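Local structure of GDSL-like Lipase/Acylhydrolase family protein (Neisseria meningitidis, 4K7J) at residues N233-A236 with Q237-A240; W266-T269 with V270-I273; V350-A354 with K355-R359. The protein probably removes O-acetyl groups from peptidoglycan as an SGNH-type serine esterase of the GDSL-like lipase/acylhydrolase family. All coordinates share one frame; numbering follows the deposited sequence.

Contact 1: residues N233-A236 with Q237-A240; sequences NDLA and QTGA
Gln237 and Thr238 both reach back onto carbonyl oxygens in the last turn of helix 231-236. The amide of Gln237 turns along the helix surface, and NE2 donates to Asn233 O at 3.2 Å. The bond is fairly straight (160° at the hydrogen). The oxygen lies in the amide plane of Gln237, but NE2 sits above the carbonyl plane of Asn233 and not on a lone pair. With CG beside the backbone N (chi1 -67°) and the chain extended beyond it, the side chain runs back over this carbonyl. The backbone N of Gln237 adds only weak bonds, to Asn233 O at 3.3 Å and to Asp234 O at 3.0 Å.

Leu235 O is gripped twice by Thr238. OG1 donates at 2.7 Å in the plane of the carbonyl, and the backbone N of Thr238 reaches the same oxygen at 3.1 Å from above that plane. Thr238 OG1 stands between its own backbone N and carbonyl carbon (chi1 56°), which places it close to Leu235 O behind it and Ala240 N ahead of it. It accepts from Ala240 N at 3.2 Å, forming an ST turn just past the helix end. Gly239, with positive phi, is the first residue to leave helical geometry. This turn leads into strand 242-246 and completes the beta-alpha-beta crossover that starts from strand 208-215. Thr238 CG2 rests against Asp234 O.

A water links the Asp234 and Gln237 side chains. It donates to Asp234 OD1 and accepts from Gln237 NE2, so that amide has two partners. The Asp234 carboxylate is fixed mainly from outside, by a salt bridge to Arg228 and a bond from Leu122 N. On the buried side Leu235, Thr238 and Ala240 all pack on Leu57 of strand 53-60.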
loop_
_atom_site.group_PDB
_atom_site.type_symbol
_atom_site.label_atom_id
_atom_site.label_comp_id
_atom_site.label_asym_id
_atom_site.label_seq_id
_atom_site.Cartn_x
_atom_site.Cartn_y
_atom_site.Cartn_z
ATOM N N ASN A 233 -4.017 -6.494 14.121
ATOM C CA ASN A 233 -3.361 -7.802 14.153
ATOM C C ASN A 233 -3.012 -8.290 12.748
ATOM O O ASN A 233 -1.985 -8.956 12.556
ATOM C CB ASN A 233 -4.199 -8.844 14.903
ATOM C CG ASN A 233 -4.495 -8.432 16.338
ATOM O OD1 ASN A 233 -3.766 -7.638 16.937
ATOM N ND2 ASN A 233 -5.578 -8.959 16.889
ATOM N N ASP A 234 -3.845 -7.951 11.762
ATOM C CA ASP A 234 -3.477 -8.202 10.364
ATOM C C ASP A 234 -2.229 -7.376 9.984
ATOM O O ASP A 234 -1.326 -7.866 9.308
ATOM C CB ASP A 234 -4.630 -7.865 9.395
ATOM C CG ASP A 234 -5.893 -8.695 9.638
ATOM O OD1 ASP A 234 -5.811 -9.816 10.200
ATOM O OD2 ASP A 234 -6.989 -8.218 9.247
ATOM N N LEU A 235 -2.185 -6.116 10.406
ATOM C CA LEU A 235 -1.024 -5.268 10.119
ATOM C C LEU A 235 0.257 -5.837 10.745
ATOM O O LEU A 235 1.315 -5.891 10.103
ATOM C CB LEU A 235 -1.262 -3.840 10.620
ATOM C CG LEU A 235 -0.088 -2.881 10.407
ATOM C CD1 LEU A 235 0.239 -2.718 8.942
ATOM C CD2 LEU A 235 -0.356 -1.545 11.055
ATOM N N ALA A 236 0.149 -6.264 12.002
ATOM C CA ALA A 236 1.261 -6.907 12.691
ATOM C C ALA A 236 1.825 -8.063 11.866
ATOM O O ALA A 236 3.024 -8.309 11.883
ATOM C CB ALA A 236 0.825 -7.397 14.088
ATOM N N GLN A 237 0.964 -8.748 11.118
ATOM C CA GLN A 237 1.389 -9.953 10.411
ATOM C C GLN A 237 1.828 -9.710 8.980
ATOM O O GLN A 237 2.118 -10.666 8.281
ATOM C CB GLN A 237 0.279 -11.013 10.424
ATOM C CG GLN A 237 -0.006 -11.575 11.791
ATOM C CD GLN A 237 -1.156 -12.550 11.781
ATOM O OE1 GLN A 237 -0.963 -13.751 11.602
ATOM N NE2 GLN A 237 -2.366 -12.038 11.970
ATOM N N THR A 238 1.861 -8.452 8.537
ATOM C CA THR A 238 2.341 -8.140 7.182
ATOM C C THR A 238 3.856 -8.206 7.141
ATOM O O THR A 238 4.457 -8.413 6.079
ATOM C CB THR A 238 1.955 -6.716 6.714
ATOM O OG1 THR A 238 2.440 -5.750 7.654
ATOM C CG2 THR A 238 0.454 -6.565 6.562
ATOM N N GLY A 239 4.476 -8.004 8.299
ATOM C CA GLY A 239 5.923 -7.949 8.372
ATOM C C GLY A 239 6.503 -6.641 7.853
ATOM O O GLY A 239 7.708 -6.554 7.642
ATOM N N ALA A 240 5.651 -5.632 7.648
ATOM C CA ALA A 240 6.092 -4.346 7.092
ATOM C C ALA A 240 7.189 -3.697 7.930
ATOM O O ALA A 240 7.067 -3.572 9.147
ATOM C CB ALA A 240 4.919 -3.389 6.949
HETATM O O HOH W 1 -5.268 -12.664 10.977
#

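Contact 2: residues W266-T269 with V270-I273; sequences WLDT and VRQI
Two successive turns of helix 259-276 meet here, with Asp268 and Arg271 joined on its outer side by a salt bridge. The two side chains lie side by side and point the same way. Arg271 folds back through a bend at chi3 (-33°), which brings NH2 to Asp268 OD1. The carboxylate and guanidinium planes are 63° apart, and only NH2 comes close to the carboxylate. The modelled separation of Arg271 NH2 and Asp268 OD1, 2.4 Å, is very short and its exact value is doubtful. Leu267 O lies over one face of the guanidinium.

The helix crosses over between the parallel neighbours 242-246 and 281-286, a beta-alpha-beta unit of the central sheet. Its backbone bonds are regular, from Val270 N to Trp266 O at 3.0 Å through Ile273 N to Thr269 O at 2.9 Å. Gln272 CG lies against Asp268 O at 3.3 Å, and Ile273 CG1 against Thr269 O at the same distance. Thr269 OG1 bonds to Lys265 O, one turn back. Val270 and Ile273 face Ile282 of strand 281-286, while Trp266 packs on Met311 and Val315 of helix 305-318.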
loop_
_atom_site.group_PDB
_atom_site.type_symbol
_atom_site.label_atom_id
_atom_site.label_comp_id
_atom_site.label_asym_id
_atom_site.label_seq_id
_atom_site.Cartn_x
_atom_site.Cartn_y
_atom_site.Cartn_z
ATOM N N TRP A 266 -6.141 10.522 13.033
ATOM C CA TRP A 266 -4.868 10.251 12.372
ATOM C C TRP A 266 -3.783 9.926 13.399
ATOM O O TRP A 266 -3.062 8.938 13.260
ATOM C CB TRP A 266 -4.450 11.438 11.496
ATOM C CG TRP A 266 -5.034 11.399 10.115
ATOM C CD1 TRP A 266 -6.361 11.434 9.772
ATOM C CD2 TRP A 266 -4.304 11.329 8.886
ATOM N NE1 TRP A 266 -6.492 11.377 8.400
ATOM C CE2 TRP A 266 -5.245 11.306 7.838
ATOM C CE3 TRP A 266 -2.940 11.258 8.571
ATOM C CZ2 TRP A 266 -4.864 11.234 6.493
ATOM C CZ3 TRP A 266 -2.569 11.190 7.235
ATOM C CH2 TRP A 266 -3.528 11.176 6.218
ATOM N N LEU A 267 -3.669 10.751 14.434
ATOM C CA LEU A 267 -2.704 10.478 15.503
ATOM C C LEU A 267 -2.950 9.117 16.150
ATOM O O LEU A 267 -2.017 8.374 16.398
ATOM C CB LEU A 267 -2.764 11.577 16.568
ATOM C CG LEU A 267 -2.205 12.905 16.058
ATOM C CD1 LEU A 267 -2.730 14.096 16.859
ATOM C CD2 LEU A 267 -0.679 12.852 16.075
ATOM N N ASP A 268 -4.216 8.806 16.428
ATOM C CA ASP A 268 -4.587 7.492 16.953
ATOM C C ASP A 268 -4.118 6.360 16.041
ATOM O O ASP A 268 -3.585 5.355 16.513
ATOM C CB ASP A 268 -6.100 7.378 17.146
ATOM C CG ASP A 268 -6.610 8.227 18.291
ATOM O OD1 ASP A 268 -5.781 8.713 19.098
ATOM O OD2 ASP A 268 -7.847 8.404 18.385
ATOM N N THR A 269 -4.328 6.524 14.737
ATOM C CA THR A 269 -3.941 5.514 13.770
ATOM C C THR A 269 -2.429 5.294 13.753
ATOM O O THR A 269 -1.968 4.153 13.705
ATOM C CB THR A 269 -4.453 5.847 12.346
ATOM O OG1 THR A 269 -5.860 6.109 12.384
ATOM C CG2 THR A 269 -4.200 4.683 11.408
ATOM N N VAL A 270 -1.656 6.380 13.797
ATOM C CA VAL A 270 -0.194 6.271 13.848
ATOM C C VAL A 270 0.258 5.548 15.121
ATOM O O VAL A 270 1.114 4.669 15.076
ATOM C CB VAL A 270 0.494 7.652 13.744
ATOM C CG1 VAL A 270 1.990 7.536 14.022
ATOM C CG2 VAL A 270 0.257 8.272 12.357
ATOM N N ARG A 271 -0.333 5.928 16.249
ATOM C CA ARG A 271 -0.079 5.268 17.527
ATOM C C ARG A 271 -0.316 3.765 17.407
ATOM O O ARG A 271 0.526 2.938 17.795
ATOM C CB ARG A 271 -1.016 5.845 18.592
ATOM C CG ARG A 271 -0.493 5.748 20.007
ATOM C CD ARG A 271 -1.608 5.900 21.051
ATOM N NE ARG A 271 -2.699 6.796 20.654
ATOM C CZ ARG A 271 -2.590 8.118 20.495
ATOM N NH1 ARG A 271 -1.420 8.725 20.664
ATOM N NH2 ARG A 271 -3.654 8.837 20.144
ATOM N N GLN A 272 -1.468 3.412 16.848
ATOM C CA GLN A 272 -1.811 2.012 16.669
ATOM C C GLN A 272 -0.862 1.253 15.752
ATOM O O GLN A 272 -0.514 0.100 16.035
ATOM C CB GLN A 272 -3.264 1.878 16.240
ATOM C CG GLN A 272 -4.201 2.225 17.384
ATOM C CD GLN A 272 -5.635 2.353 16.950
ATOM O OE1 GLN A 272 -6.129 1.558 16.151
ATOM N NE2 GLN A 272 -6.318 3.367 17.468
ATOM N N ILE A 273 -0.423 1.897 14.674
ATOM C CA ILE A 273 0.574 1.295 13.800
ATOM C C ILE A 273 1.866 1.004 14.569
ATOM O O ILE A 273 2.453 -0.071 14.437
ATOM C CB ILE A 273 0.887 2.203 12.572
ATOM C CG1 ILE A 273 -0.313 2.249 11.616
ATOM C CG2 ILE A 273 2.135 1.716 11.856
ATOM C CD1 ILE A 273 -0.229 3.366 10.557
#

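Contact 3: residues V350-A354 with K355-R359; sequences VHFSA and KGYRR. With ACT (acetate ion), chain C.
Phe352 and Tyr357 form the tight part of this turn into helix 354-373. Phe352 CB sits over the face of the Tyr357 ring, 3.5 Å from its centroid and almost on the ring normal, a CH-pi contact. The Phe352 ring then presents its edge to the same tyrosine in an offset edge-to-face pair. The planes meet at 60°, and Phe352 CD1 comes to 3.5 Å from Tyr357 CE1. The tyrosine reaches back along the chain, and its OH, which is also bonded to His63 ND1, accepts from Phe352 N at 3.1 Å in a nearly straight bond (170°). At the other end of the residue, Tyr357 N donates to Ser353 O at 3.0 Å and opens the run of helical bonds.

The N-cap side is looser. Ser353 OG, also bonded to Gly343 O, lies between its own backbone N and carbonyl carbon (chi1 65°). There it accepts from Gly356 N, but weakly, at 3.4 Å. Ala354 and Arg358 are exposed; a backbone bond joins them, from Arg358 N to Ala354 O.

At the far end of the segment His351 NE2 donates to acetate O, at the edge of the ring and in its plane, at 2.7 Å. Its ND1 is bonded to Asp348 OD2, and the acetate is also held by Ser62 N, Gly218 N and Asn250 ND2. This is consistent with the active site of an SGNH hydrolase: Asp348 and His351 match the family's Asp-x-x-His motif, and the acetate donors fit its oxyanion hole.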
loop_
_atom_site.group_PDB
_atom_site.type_symbol
_atom_site.label_atom_id
_atom_site.label_comp_id
_atom_site.label_asym_id
_atom_site.label_seq_id
_atom_site.Cartn_x
_atom_site.Cartn_y
_atom_site.Cartn_z
ATOM N N VAL A 350 -7.016 16.097 -10.687
ATOM C CA VAL A 350 -6.961 15.388 -9.416
ATOM C C VAL A 350 -6.049 14.177 -9.548
ATOM O O VAL A 350 -5.119 13.993 -8.758
ATOM C CB VAL A 350 -8.354 14.909 -8.972
ATOM C CG1 VAL A 350 -8.250 14.087 -7.683
ATOM C CG2 VAL A 350 -9.298 16.106 -8.781
ATOM N N HIS A 351 -6.315 13.357 -10.562
ATOM C CA HIS A 351 -5.542 12.134 -10.781
ATOM C C HIS A 351 -4.379 12.391 -11.731
ATOM O O HIS A 351 -4.367 13.385 -12.444
ATOM C CB HIS A 351 -6.449 10.999 -11.279
ATOM C CG HIS A 351 -7.601 10.721 -10.361
ATOM N ND1 HIS A 351 -8.853 11.268 -10.548
ATOM C CD2 HIS A 351 -7.679 9.986 -9.226
ATOM C CE1 HIS A 351 -9.656 10.871 -9.577
ATOM N NE2 HIS A 351 -8.970 10.091 -8.761
ATOM N N PHE A 352 -3.386 11.512 -11.715
ATOM C CA PHE A 352 -2.236 11.699 -12.579
ATOM C C PHE A 352 -2.239 10.686 -13.713
ATOM O O PHE A 352 -3.020 9.725 -13.721
ATOM C CB PHE A 352 -0.931 11.606 -11.777
ATOM C CG PHE A 352 -0.765 12.693 -10.745
ATOM C CD1 PHE A 352 -1.414 12.614 -9.514
ATOM C CD2 PHE A 352 0.061 13.785 -10.995
ATOM C CE1 PHE A 352 -1.256 13.624 -8.537
ATOM C CE2 PHE A 352 0.230 14.792 -10.033
ATOM C CZ PHE A 352 -0.428 14.711 -8.798
ATOM N N SER A 353 -1.379 10.919 -14.690
ATOM C CA SER A 353 -1.224 9.985 -15.781
ATOM C C SER A 353 -0.136 9.036 -15.338
ATOM O O SER A 353 0.546 9.299 -14.342
ATOM C CB SER A 353 -0.787 10.720 -17.054
ATOM O OG SER A 353 0.509 11.279 -16.885
ATOM N N ALA A 354 0.036 7.951 -16.088
ATOM C CA ALA A 354 1.043 6.947 -15.768
ATOM C C ALA A 354 2.420 7.568 -15.550
ATOM O O ALA A 354 3.107 7.235 -14.588
ATOM C CB ALA A 354 1.104 5.876 -16.874
ATOM N N LYS A 355 2.829 8.479 -16.429
ATOM C CA LYS A 355 4.178 9.026 -16.309
ATOM C C LYS A 355 4.256 10.035 -15.164
ATOM O O LYS A 355 5.313 10.214 -14.552
ATOM C CB LYS A 355 4.674 9.620 -17.635
ATOM C CG LYS A 355 3.927 10.857 -18.118
ATOM C CD LYS A 355 4.600 11.438 -19.367
ATOM C CE LYS A 355 3.988 12.768 -19.760
ATOM N NZ LYS A 355 4.555 13.251 -21.046
ATOM N N GLY A 356 3.130 10.662 -14.849
ATOM C CA GLY A 356 3.068 11.566 -13.717
ATOM C C GLY A 356 3.303 10.818 -12.418
ATOM O O GLY A 356 4.087 11.248 -11.568
ATOM N N TYR A 357 2.636 9.679 -12.261
ATOM C CA TYR A 357 2.852 8.868 -11.065
ATOM C C TYR A 357 4.282 8.331 -11.004
ATOM O O TYR A 357 4.900 8.289 -9.925
ATOM C CB TYR A 357 1.845 7.713 -10.985
ATOM C CG TYR A 357 0.440 8.125 -10.612
ATOM C CD1 TYR A 357 0.184 8.790 -9.415
ATOM C CD2 TYR A 357 -0.634 7.846 -11.454
ATOM C CE1 TYR A 357 -1.098 9.171 -9.071
ATOM C CE2 TYR A 357 -1.924 8.227 -11.117
ATOM C CZ TYR A 357 -2.147 8.888 -9.919
ATOM O OH TYR A 357 -3.422 9.272 -9.564
ATOM N N ARG A 358 4.805 7.910 -12.155
ATOM C CA ARG A 358 6.166 7.385 -12.195
ATOM C C ARG A 358 7.153 8.463 -11.763
ATOM O O ARG A 358 8.076 8.194 -10.999
ATOM C CB ARG A 358 6.536 6.877 -13.592
ATOM C CG ARG A 358 7.910 6.197 -13.634
ATOM C CD ARG A 358 8.473 6.095 -15.059
ATOM N NE ARG A 358 8.735 7.412 -15.640
ATOM C CZ ARG A 358 8.263 7.822 -16.815
ATOM N NH1 ARG A 358 7.510 7.011 -17.552
ATOM N NH2 ARG A 358 8.550 9.041 -17.257
ATOM N N ARG A 359 6.929 9.687 -12.240
ATOM C CA ARG A 359 7.811 10.815 -11.943
ATOM C C ARG A 359 7.800 11.134 -10.451
ATOM O O ARG A 359 8.856 11.291 -9.824
ATOM C CB ARG A 359 7.386 12.049 -12.749
ATOM C CG ARG A 359 8.195 13.320 -12.478
ATOM C CD ARG A 359 7.590 14.539 -13.214
ATOM N NE ARG A 359 8.444 15.731 -13.134
ATOM C CZ ARG A 359 8.157 16.914 -13.678
ATOM N NH1 ARG A 359 7.028 17.099 -14.356
ATOM N NH2 ARG A 359 9.006 17.923 -13.542
HETATM C C ACT C . -8.940 9.164 -5.426
HETATM O O ACT C . -9.818 9.149 -6.338
HETATM O OXT ACT C . -8.967 8.238 -4.575
HETATM C CH3 ACT C . -7.884 10.224 -5.363
#

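How the contacts relate
All three contacts are local and lie in the hydrolase part of the chain, and each has a buried and an exposed side. Contacts 1 and 2 belong to neighbouring helices packed against the central sheet. They touch where Leu235 CD2 meets Ile273 CG1 at 3.8 Å. Contact 3 stands apart, its centre about 29 Å from the centre of each of the others. Contact 1 ends a helix, with polar side chains bonding two carbonyls of its last turn. Contact 2 lies mid-helix, where regular helical backbone bonds run through and a surface ion pair is added. Contact 3 starts a helix with an N-cap and an aromatic pair, and alone reaches the probable active site.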